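Local coordinates for Lin1840 protein (Listeria innocua serovar 6a, PDB 4ZOC), which probably hydrolyses terminal, non-reducing beta-D-glucosyl residues and takes part in beta-1,2-glucan metabolism, at residues D144-E152 with G471-I480. The protein carries 2 engineered substitutions. Numbering follows the deposited sequence.
With BGC (beta-D-glucopyranose), chain G.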
ATOM      1  N   ASP A 144      -4.384  -4.541   6.470  1.00  6.18           N
ATOM      2  CA  ASP A 144      -5.295  -3.687   5.704  1.00  5.85           C
ATOM      3  C   ASP A 144      -6.723  -4.127   5.973  1.00  6.37           C
ATOM      4  O   ASP A 144      -7.260  -5.039   5.367  1.00  4.85           O
ATOM      5  CB  ASP A 144      -4.940  -3.714   4.208  1.00  5.79           C
ATOM      6  CG  ASP A 144      -5.726  -2.699   3.406  1.00  6.36           C
ATOM      7  OD1 ASP A 144      -6.786  -2.178   3.926  1.00  5.67           O
ATOM      8  OD2 ASP A 144      -5.308  -2.443   2.242  1.00  6.81           O
ATOM      9  N   PRO A 145      -7.381  -3.455   6.925  1.00  6.53           N
ATOM     10  CA  PRO A 145      -8.719  -3.809   7.263  1.00  5.73           C
ATOM     11  C   PRO A 145      -9.806  -3.475   6.245  1.00  7.05           C
ATOM     12  O   PRO A 145     -10.986  -3.822   6.476  1.00  8.56           O
ATOM     13  CB  PRO A 145      -8.936  -3.085   8.580  1.00  7.94           C
ATOM     14  CG  PRO A 145      -8.014  -1.966   8.585  1.00  7.91           C
ATOM     15  CD  PRO A 145      -6.832  -2.354   7.731  1.00  6.83           C
ATOM     16  N   ARG A 146      -9.454  -2.863   5.097  1.00  5.75           N
ATOM     17  CA  ARG A 146     -10.451  -2.735   3.969  1.00  5.29           C
ATOM     18  C   ARG A 146     -10.795  -4.103   3.475  1.00  5.20           C
ATOM     19  O   ARG A 146     -11.953  -4.372   3.077  1.00  6.44           O
ATOM     20  CB  ARG A 146      -9.874  -1.897   2.841  1.00  5.30           C
ATOM     21  CG  ARG A 146      -9.789  -0.448   3.208  1.00  5.71           C
ATOM     22  CD  ARG A 146      -9.001   0.342   2.190  1.00  6.35           C
ATOM     23  NE  ARG A 146      -7.590  -0.033   2.162  1.00  6.32           N
ATOM     24  CZ  ARG A 146      -6.654   0.642   1.498  1.00  6.90           C
ATOM     25  NH1 ARG A 146      -6.961   1.688   0.767  1.00  6.93           N
ATOM     26  NH2 ARG A 146      -5.385   0.258   1.566  1.00  8.54           N
ATOM     27  N   TRP A 147      -9.835  -5.012   3.493  1.00  6.10           N
ATOM     28  CA  TRP A 147     -10.009  -6.389   2.969  1.00  5.01           C
ATOM     29  C   TRP A 147     -10.938  -7.156   3.880  1.00  5.12           C
ATOM     30  O   TRP A 147     -10.674  -7.347   5.099  1.00  5.22           O
ATOM     31  CB  TRP A 147      -8.637  -7.100   2.999  1.00  5.64           C
ATOM     32  CG  TRP A 147      -8.514  -8.339   2.220  1.00  6.16           C
ATOM     33  CD1 TRP A 147      -8.923  -8.533   0.956  1.00  6.48           C
ATOM     34  CD2 TRP A 147      -7.898  -9.573   2.620  1.00  5.55           C
ATOM     35  NE1 TRP A 147      -8.565  -9.768   0.501  1.00  5.57           N
ATOM     36  CE2 TRP A 147      -7.916 -10.433   1.473  1.00  5.76           C
ATOM     37  CE3 TRP A 147      -7.223  -9.988   3.768  1.00  6.24           C
ATOM     38  CZ2 TRP A 147      -7.347 -11.731   1.473  1.00  5.46           C
ATOM     39  CZ3 TRP A 147      -6.697 -11.260   3.803  1.00  5.80           C
ATOM     40  CH2 TRP A 147      -6.749 -12.129   2.655  1.00  5.18           C
ATOM     41  N   GLY A 148     -12.010  -7.707   3.298  1.00  6.52           N
ATOM     42  CA  GLY A 148     -12.998  -8.429   4.080  1.00  6.62           C
ATOM     43  C   GLY A 148     -12.521  -9.681   4.754  1.00  6.25           C
ATOM     44  O   GLY A 148     -13.063 -10.099   5.771  1.00  7.22           O
ATOM     45  N   ARG A 149     -11.482 -10.255   4.201  1.00  5.62           N
ATOM     46  CA  ARG A 149     -10.915 -11.539   4.707  1.00  5.20           C
ATOM     47  C   ARG A 149     -10.010 -11.388   5.934  1.00  5.52           C
ATOM     48  O   ARG A 149      -9.587 -12.389   6.463  1.00  7.74           O
ATOM     49  CB  ARG A 149     -10.186 -12.261   3.561  1.00  4.53           C
ATOM     50  CG  ARG A 149     -11.105 -12.444   2.360  1.00  5.45           C
ATOM     51  CD  ARG A 149     -10.556 -13.452   1.340  1.00  5.02           C
ATOM     52  NE  ARG A 149     -10.826 -14.777   1.885  1.00  5.80           N
ATOM     53  CZ  ARG A 149     -10.987 -15.901   1.193  1.00  6.25           C
ATOM     54  NH1 ARG A 149     -10.866 -15.939  -0.130  1.00  6.89           N
ATOM     55  NH2 ARG A 149     -11.284 -17.003   1.868  1.00  7.05           N
ATOM     56  N   VAL A 150      -9.798 -10.178   6.473  1.00  6.59           N
ATOM     57  CA  VAL A 150      -9.130 -10.018   7.732  1.00  5.74           C
ATOM     58  C   VAL A 150      -9.833 -10.856   8.795  1.00  5.39           C
ATOM     59  O   VAL A 150      -9.152 -11.309   9.735  1.00  6.12           O
ATOM     60  CB  VAL A 150      -8.969  -8.552   8.235  1.00  6.22           C
ATOM     61  CG1 VAL A 150      -8.093  -7.772   7.246  1.00  7.16           C
ATOM     62  CG2 VAL A 150     -10.288  -7.850   8.412  1.00  7.38           C
ATOM     63  N   MET A 151     -11.148 -11.071   8.669  1.00  5.86           N
ATOM     64  CA  MET A 151     -11.876 -11.819   9.716  1.00  5.92           C
ATOM     65  C   MET A 151     -11.358 -13.247   9.875  1.00  5.85           C
ATOM     66  O   MET A 151     -11.589 -13.856  10.889  1.00  5.53           O
ATOM     67  CB  MET A 151     -13.371 -11.888   9.405  1.00  7.81           C
ATOM     68  CG  MET A 151     -13.707 -12.522   8.022  1.00  7.14           C
ATOM     69  SD  MET A 151     -15.012 -13.766   8.039  1.00  8.12           S
ATOM     70  CE  MET A 151     -14.271 -14.997   9.077  1.00  7.27           C
ATOM     71  N   GLU A 152     -10.712 -13.758   8.837  1.00  6.46           N
ATOM     72  CA  GLU A 152     -10.183 -15.152   8.783  1.00  5.88           C
ATOM     73  C   GLU A 152      -8.811 -15.300   9.367  1.00  5.65           C
ATOM     74  O   GLU A 152      -8.383 -16.408   9.584  1.00  6.95           O
ATOM     75  CB  GLU A 152     -10.152 -15.653   7.344  1.00  6.20           C
ATOM     76  CG  GLU A 152     -11.516 -15.768   6.686  1.00  6.52           C
ATOM     77  CD  GLU A 152     -11.353 -15.835   5.190  1.00  6.44           C
ATOM     78  OE1 GLU A 152     -10.818 -16.850   4.696  1.00  6.98           O
ATOM     79  OE2 GLU A 152     -11.819 -14.890   4.507  1.00  7.37           O
ATOM     80  N   GLY A 471     -18.129  -8.281   5.062  1.00  7.72           N
ATOM     81  CA  GLY A 471     -16.792  -8.824   5.131  1.00  6.58           C
ATOM     82  C   GLY A 471     -16.794 -10.232   4.575  1.00  6.56           C
ATOM     83  O   GLY A 471     -17.712 -10.648   3.864  1.00  8.14           O
ATOM     84  N   GLY A 472     -15.749 -10.951   4.897  1.00  5.77           N
ATOM     85  CA  GLY A 472     -15.502 -12.238   4.280  1.00  6.17           C
ATOM     86  C   GLY A 472     -14.995 -12.094   2.852  1.00  6.28           C
ATOM     87  O   GLY A 472     -14.538 -11.035   2.430  1.00  6.59           O
ATOM     88  N   GLU A 473     -14.983 -13.202   2.107  1.00  6.04           N
ATOM     89  CA  GLU A 473     -14.504 -13.123   0.760  1.00  6.04           C
ATOM     90  C   GLU A 473     -15.329 -12.138  -0.150  1.00  7.40           C
ATOM     91  O   GLU A 473     -16.557 -12.191  -0.187  1.00  7.40           O
ATOM     92  CB  GLU A 473     -14.438 -14.500   0.126  1.00  7.00           C
ATOM     93  CG  GLU A 473     -13.930 -14.501  -1.337  1.00  7.11           C
ATOM     94  CD  GLU A 473     -13.928 -15.903  -1.977  1.00  8.86           C
ATOM     95  OE1 GLU A 473     -14.197 -16.910  -1.222  1.00  9.25           O
ATOM     96  OE2 GLU A 473     -13.686 -16.016  -3.214  1.00 10.06           O
ATOM     97  N   ALA A 474     -14.621 -11.249  -0.868  1.00  6.02           N
ATOM     98  CA  ALA A 474     -15.256 -10.299  -1.795  1.00  7.75           C
ATOM     99  C   ALA A 474     -16.203  -9.347  -1.068  1.00  7.83           C
ATOM    100  O   ALA A 474     -17.219  -8.872  -1.627  1.00  9.94           O
ATOM    101  CB  ALA A 474     -15.935 -11.011  -2.968  1.00  9.85           C
ATOM    102  N   GLY A 475     -15.825  -9.045   0.157  1.00 10.20           N
ATOM    103  CA  GLY A 475     -16.456  -8.035   1.006  1.00  6.60           C
ATOM    104  C   GLY A 475     -15.468  -6.914   1.350  1.00  7.08           C
ATOM    105  O   GLY A 475     -15.143  -6.694   2.502  1.00  7.27           O
ATOM    106  N   SER A 476     -14.930  -6.253   0.340  1.00  7.93           N
ATOM    107  CA  SER A 476     -13.986  -5.175   0.544  1.00  7.00           C
ATOM    108  C   SER A 476     -14.748  -3.876   0.735  1.00  7.14           C
ATOM    109  O   SER A 476     -15.637  -3.539  -0.128  1.00  5.71           O
ATOM    110  CB  SER A 476     -13.090  -5.039  -0.709  1.00  6.87           C
ATOM    111  OG  SER A 476     -12.139  -6.109  -0.803  1.00  8.19           O
ATOM    112  N   LEU A 477     -14.270  -3.085   1.696  1.00  7.77           N
ATOM    113  CA  LEU A 477     -14.795  -1.770   1.941  1.00  8.32           C
ATOM    114  C   LEU A 477     -13.725  -0.752   1.777  1.00  8.49           C
ATOM    115  O   LEU A 477     -12.740  -0.780   2.518  1.00  9.01           O
ATOM    116  CB  LEU A 477     -15.348  -1.607   3.334  1.00  9.25           C
ATOM    117  CG  LEU A 477     -16.588  -2.216   3.804  1.00 11.61           C
ATOM    118  CD1 LEU A 477     -16.889  -1.737   5.244  1.00 11.79           C
ATOM    119  CD2 LEU A 477     -17.668  -1.774   2.824  1.00 12.91           C
ATOM    120  N   ALA A 478     -13.905   0.184   0.865  1.00  7.46           N
ATOM    121  CA  ALA A 478     -12.915   1.252   0.754  1.00  7.62           C
ATOM    122  C   ALA A 478     -12.837   2.165   1.933  1.00  9.03           C
ATOM    123  O   ALA A 478     -11.710   2.582   2.307  1.00 11.24           O
ATOM    124  CB  ALA A 478     -13.131   2.044  -0.519  1.00  8.02           C
ATOM    125  N   THR A 479     -13.949   2.382   2.633  1.00  7.38           N
ATOM    126  CA  THR A 479     -13.943   3.178   3.860  1.00  7.50           C
ATOM    127  C   THR A 479     -14.379   2.292   5.011  1.00  6.89           C
ATOM    128  O   THR A 479     -15.471   1.670   5.004  1.00  6.80           O
ATOM    129  CB  THR A 479     -14.891   4.371   3.731  1.00  7.54           C
ATOM    130  OG1 THR A 479     -14.498   5.145   2.572  1.00  7.49           O
ATOM    131  CG2 THR A 479     -14.934   5.200   4.952  1.00  8.12           C
ATOM    132  N   ILE A 480     -13.489   2.146   5.986  1.00  6.99           N
ATOM    133  CA  ILE A 480     -13.723   1.192   7.065  1.00  6.53           C
ATOM    134  C   ILE A 480     -14.537   1.830   8.217  1.00  7.06           C
ATOM    135  O   ILE A 480     -14.046   1.989   9.374  1.00  5.55           O
ATOM    136  CB  ILE A 480     -12.395   0.576   7.589  1.00  5.76           C
ATOM    137  CG1 ILE A 480     -11.390   1.649   7.965  1.00  5.91           C
ATOM    138  CG2 ILE A 480     -11.816  -0.325   6.512  1.00  7.82           C
ATOM    139  CD1 ILE A 480     -10.532   1.219   9.131  1.00  5.94           C
TER
HETATM  140  C2  BGC G 801     -17.969 -19.202  -5.537  1.00 15.65           C
HETATM  141  C3  BGC G 801     -16.459 -18.819  -5.709  1.00 16.23           C
HETATM  142  C4  BGC G 801     -15.714 -18.643  -4.335  1.00 14.35           C
HETATM  143  C5  BGC G 801     -16.025 -19.908  -3.506  1.00 15.35           C
HETATM  144  C6  BGC G 801     -15.332 -19.790  -2.186  1.00 15.55           C
HETATM  145  C1  BGC G 801     -18.027 -20.444  -4.724  1.00 16.17           C
HETATM  146  O1  BGC G 801     -19.394 -20.905  -4.597  1.00 19.65           O
HETATM  147  O2  BGC G 801     -18.604 -19.420  -6.793  1.00 21.38           O
HETATM  148  O3  BGC G 801     -16.359 -17.628  -6.517  1.00 19.15           O
HETATM  149  O4  BGC G 801     -14.271 -18.357  -4.479  1.00 11.67           O
HETATM  150  O5  BGC G 801     -17.463 -20.184  -3.446  1.00 15.20           O
HETATM  151  O6  BGC G 801     -15.944 -18.716  -1.477  1.00 18.49           O
HETATM  152  O   HOH W   1     -12.707  -8.535   0.575  1.00  5.53           O
HETATM  153  O   HOH W   2     -11.988 -18.556  -1.139  1.00 13.05           O
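Arg146 lies along the backbone of Leu477 and Ala478. Its carbonyl O accepts a nearly straight hydrogen bond from Leu477 N (3.0 Å, 167° at the hydrogen), while its aliphatic chain runs past two carbonyls, CD coming 3.5 Å from Ala478 O. A bend at chi3 (-67°) brings the guanidinium back to Asp144, which it grips side-on: NE bonds OD1 and NH2 bonds OD2. Asp144 OD1 also accepts from Arg146 N, an Asx turn, so one carboxylate holds both backbone and tip of the arginine. Arg146 NH1 is hydrogen-bonded to the carbonyls of Gly559 and Ile561 of the second subunit. Ile480 CG2 packs against Pro145 O (3.6 Å) and the adjoining Arg146 N.

The two loops belong to the TIM-barrel and C-terminal domains of a family 3 glycoside hydrolase, and their contact is part of the buried seam between them. At Gly148 and Gly472 the backbones close up, with CA of Gly148 only 4.0 Å from CA of Gly471; a weak hydrogen bond links Gly472 N to Gly148 O. Gly148 CA lies against the carbonyl oxygens of Gly472 and Gly475, with a CA-H...O contact to the former. A water accepts from Gly148 N and, weakly, from Gly475 N, and donates to Ser476 OG, which is also hydrogen-bonded to Gly202 O.

Toward the glucose pocket, Arg149 and Glu473 run side by side, Glu473 CB sitting 3.7 Å above one guanidinium face. The planes are nearly parallel (9°) but stacked, so OE1 lies well out of the guanidinium plane and forms only a long salt bridge with NH1; a water bridges them. Glu152 holds Arg149 at the guanidinium edge through NE and NH2. Extended, Glu473 receives glucose O6 on OE1 (2.5 Å) and O4 on OE2 (2.7 Å).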